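Local structure of tyrosine--tRNA ligase, mitochondrial (Emericella nidulans, 5IHX) at residues Leu85-Val89 / Phe279-Leu284. The protein probably attaches L-tyrosine to mitochondrial tRNA(Tyr) at the expense of ATP, as a class I aminoacyl-tRNA synthetase. Numbering follows the deposited sequence.
Sequences LPFMV and FTTPLL
Val89 meets the ring of Phe279 at its edge, near the ring plane: Val89 methyl CG1 lies 3.7 Å from Phe279 CZ. With chi1 at 169°, CG1 stands anti to the backbone N of Val89, which aims it at the ring, and the two side chains approach from opposite directions; Val235 and Val237 of the adjacent strand 235-238, and Ile68 of strand 68-72 beyond it, also touch the ring, a setting that suits a large apolar side chain. The other methyl of Val89, CG2, packs 3.8 Å from CG2 of Thr281. These residues join helix 84-95 to strand 277-280 and the residues that follow it in the Rossmann-type catalytic domain of a class I synthetase, where the helix packs against the parallel strands of the sheet; the side chain of Pro86 is about 8 Å from the bound tyrosine. Thr281 suits this place because its methyl packs on Val89, and Thr281 OG1, though 3.4 Å from CD of Pro86, also makes a weak hydrogen bond to Gly238 O. Leu85 brings CD1 against Pro282, 3.5 Å from its carbonyl O and 3.9 Å from its CG, the two side chains crossing at about a right angle, and 4.0 Å from CD2 of the poorly ordered Leu284. Phe331 of helix 321-331 touches both leucines.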
ATOM      1  N   LEU A  85      10.368 -28.982   1.640  1.00 29.50           N
ATOM      2  CA  LEU A  85      11.823 -28.851   1.730  1.00 31.46           C
ATOM      3  C   LEU A  85      12.262 -27.634   2.553  1.00 27.43           C
ATOM      4  O   LEU A  85      13.171 -27.748   3.374  1.00 26.16           O
ATOM      5  CB  LEU A  85      12.461 -28.808   0.338  1.00 28.54           C
ATOM      6  CG  LEU A  85      12.340 -30.092  -0.498  1.00 29.36           C
ATOM      7  CD1 LEU A  85      13.217 -30.009  -1.739  1.00 34.82           C
ATOM      8  CD2 LEU A  85      12.662 -31.349   0.308  1.00 28.63           C
ATOM      9  N   PRO A  86      11.625 -26.470   2.349  1.00 27.90           N
ATOM     10  CA  PRO A  86      11.982 -25.364   3.246  1.00 30.20           C
ATOM     11  C   PRO A  86      11.717 -25.690   4.718  1.00 30.26           C
ATOM     12  O   PRO A  86      12.434 -25.215   5.597  1.00 26.22           O
ATOM     13  CB  PRO A  86      11.082 -24.222   2.769  1.00 30.57           C
ATOM     14  CG  PRO A  86      10.817 -24.525   1.342  1.00 28.08           C
ATOM     15  CD  PRO A  86      10.748 -26.025   1.251  1.00 23.09           C
ATOM     16  N   PHE A  87      10.697 -26.497   4.982  1.00 22.19           N
ATOM     17  CA  PHE A  87      10.377 -26.865   6.357  1.00 23.60           C
ATOM     18  C   PHE A  87      11.274 -27.996   6.858  1.00 24.11           C
ATOM     19  O   PHE A  87      11.473 -28.143   8.065  1.00 28.41           O
ATOM     20  CB  PHE A  87       8.898 -27.228   6.484  1.00 32.21           C
ATOM     21  CG  PHE A  87       7.981 -26.071   6.201  1.00 41.02           C
ATOM     22  CD1 PHE A  87       8.021 -24.939   6.996  1.00 46.22           C
ATOM     23  CD2 PHE A  87       7.075 -26.114   5.157  1.00 62.32           C
ATOM     24  CE1 PHE A  87       7.190 -23.864   6.747  1.00 54.21           C
ATOM     25  CE2 PHE A  87       6.237 -25.042   4.904  1.00 65.89           C
ATOM     26  CZ  PHE A  87       6.293 -23.918   5.704  1.00 58.87           C
ATOM     27  N   MET A  88      11.819 -28.789   5.941  1.00 23.17           N
ATOM     28  CA  MET A  88      12.852 -29.752   6.307  1.00 23.87           C
ATOM     29  C   MET A  88      14.089 -28.989   6.781  1.00 28.72           C
ATOM     30  O   MET A  88      14.780 -29.421   7.705  1.00 29.09           O
ATOM     31  CB  MET A  88      13.204 -30.671   5.135  1.00 27.79           C
ATOM     32  CG  MET A  88      12.084 -31.609   4.701  1.00 29.17           C
ATOM     33  SD  MET A  88      11.469 -32.691   6.008  1.00 34.26           S
ATOM     34  CE  MET A  88      12.978 -33.490   6.550  1.00 27.39           C
ATOM     35  N   VAL A  89      14.371 -27.857   6.140  1.00 22.83           N
ATOM     36  CA  VAL A  89      15.477 -26.996   6.562  1.00 24.87           C
ATOM     37  C   VAL A  89      15.242 -26.464   7.975  1.00 24.44           C
ATOM     38  O   VAL A  89      16.159 -26.456   8.798  1.00 21.97           O
ATOM     39  CB  VAL A  89      15.679 -25.814   5.584  1.00 29.82           C
ATOM     40  CG1 VAL A  89      16.640 -24.777   6.159  1.00 27.83           C
ATOM     41  CG2 VAL A  89      16.194 -26.316   4.245  1.00 31.60           C
ATOM     42  N   PHE A 279      18.503 -18.349   1.195  1.00 30.75           N
ATOM     43  CA  PHE A 279      18.775 -19.365   0.193  1.00 27.16           C
ATOM     44  C   PHE A 279      17.501 -20.109  -0.158  1.00 26.14           C
ATOM     45  O   PHE A 279      16.492 -19.995   0.540  1.00 26.43           O
ATOM     46  CB  PHE A 279      19.851 -20.338   0.683  1.00 24.55           C
ATOM     47  CG  PHE A 279      19.497 -21.063   1.950  1.00 24.52           C
ATOM     48  CD1 PHE A 279      19.647 -20.451   3.182  1.00 25.17           C
ATOM     49  CD2 PHE A 279      19.045 -22.374   1.908  1.00 28.87           C
ATOM     50  CE1 PHE A 279      19.335 -21.127   4.348  1.00 33.43           C
ATOM     51  CE2 PHE A 279      18.731 -23.051   3.069  1.00 30.33           C
ATOM     52  CZ  PHE A 279      18.879 -22.427   4.291  1.00 27.41           C
ATOM     53  N   THR A 280      17.551 -20.854  -1.257  1.00 34.70           N
ATOM     54  CA  THR A 280      16.395 -21.596  -1.736  1.00 35.99           C
ATOM     55  C   THR A 280      16.632 -23.098  -1.671  1.00 31.59           C
ATOM     56  O   THR A 280      17.774 -23.557  -1.608  1.00 26.43           O
ATOM     57  CB  THR A 280      16.049 -21.218  -3.184  1.00 40.50           C
ATOM     58  OG1 THR A 280      17.157 -21.529  -4.038  1.00 36.96           O
ATOM     59  CG2 THR A 280      15.724 -19.736  -3.289  1.00 36.98           C
ATOM     60  N   THR A 281      15.538 -23.851  -1.697  1.00 28.55           N
ATOM     61  CA  THR A 281      15.591 -25.307  -1.731  1.00 28.01           C
ATOM     62  C   THR A 281      15.288 -25.763  -3.158  1.00 34.11           C
ATOM     63  O   THR A 281      14.617 -25.048  -3.902  1.00 36.40           O
ATOM     64  CB  THR A 281      14.590 -25.929  -0.735  1.00 27.13           C
ATOM     65  OG1 THR A 281      13.277 -25.413  -0.985  1.00 34.85           O
ATOM     66  CG2 THR A 281      14.984 -25.599   0.698  1.00 29.58           C
ATOM     67  N   PRO A 282      15.783 -26.951  -3.550  1.00 34.77           N
ATOM     68  CA  PRO A 282      15.645 -27.426  -4.935  1.00 35.20           C
ATOM     69  C   PRO A 282      14.206 -27.670  -5.391  1.00 41.87           C
ATOM     70  O   PRO A 282      13.313 -27.877  -4.568  1.00 33.49           O
ATOM     71  CB  PRO A 282      16.435 -28.742  -4.937  1.00 34.20           C
ATOM     72  CG  PRO A 282      16.539 -29.146  -3.512  1.00 40.79           C
ATOM     73  CD  PRO A 282      16.581 -27.879  -2.729  1.00 34.31           C
ATOM     74  N   LEU A 283      14.004 -27.639  -6.708  1.00 48.93           N
ATOM     75  CA  LEU A 283      12.700 -27.909  -7.310  1.00 57.69           C
ATOM     76  C   LEU A 283      12.451 -29.400  -7.503  1.00 51.58           C
ATOM     77  O   LEU A 283      13.262 -30.102  -8.109  1.00 51.55           O
ATOM     78  CB  LEU A 283      12.589 -27.207  -8.665  1.00 65.55           C
ATOM     79  CG  LEU A 283      11.227 -27.277  -9.366  1.00 70.26           C
ATOM     80  CD1 LEU A 283      10.138 -26.604  -8.539  1.00 67.64           C
ATOM     81  CD2 LEU A 283      11.310 -26.664 -10.756  1.00 75.61           C
ATOM     82  N   LEU A 284      11.335 -29.878  -6.963  1.00 49.73           N
ATOM     83  CA  LEU A 284      10.929 -31.271  -7.119  1.00 62.38           C
ATOM     84  C   LEU A 284      10.206 -31.490  -8.451  1.00 66.12           C
ATOM     85  O   LEU A 284       9.229 -30.803  -8.747  1.00 63.26           O
ATOM     86  CB  LEU A 284      10.042 -31.691  -5.947  1.00 65.92           C
ATOM     87  CG  LEU A 284      10.721 -31.591  -4.577  1.00 70.02           C
ATOM     88  CD1 LEU A 284       9.708 -31.742  -3.454  1.00 71.61           C
ATOM     89  CD2 LEU A 284      11.824 -32.633  -4.449  1.00 64.53           C
TER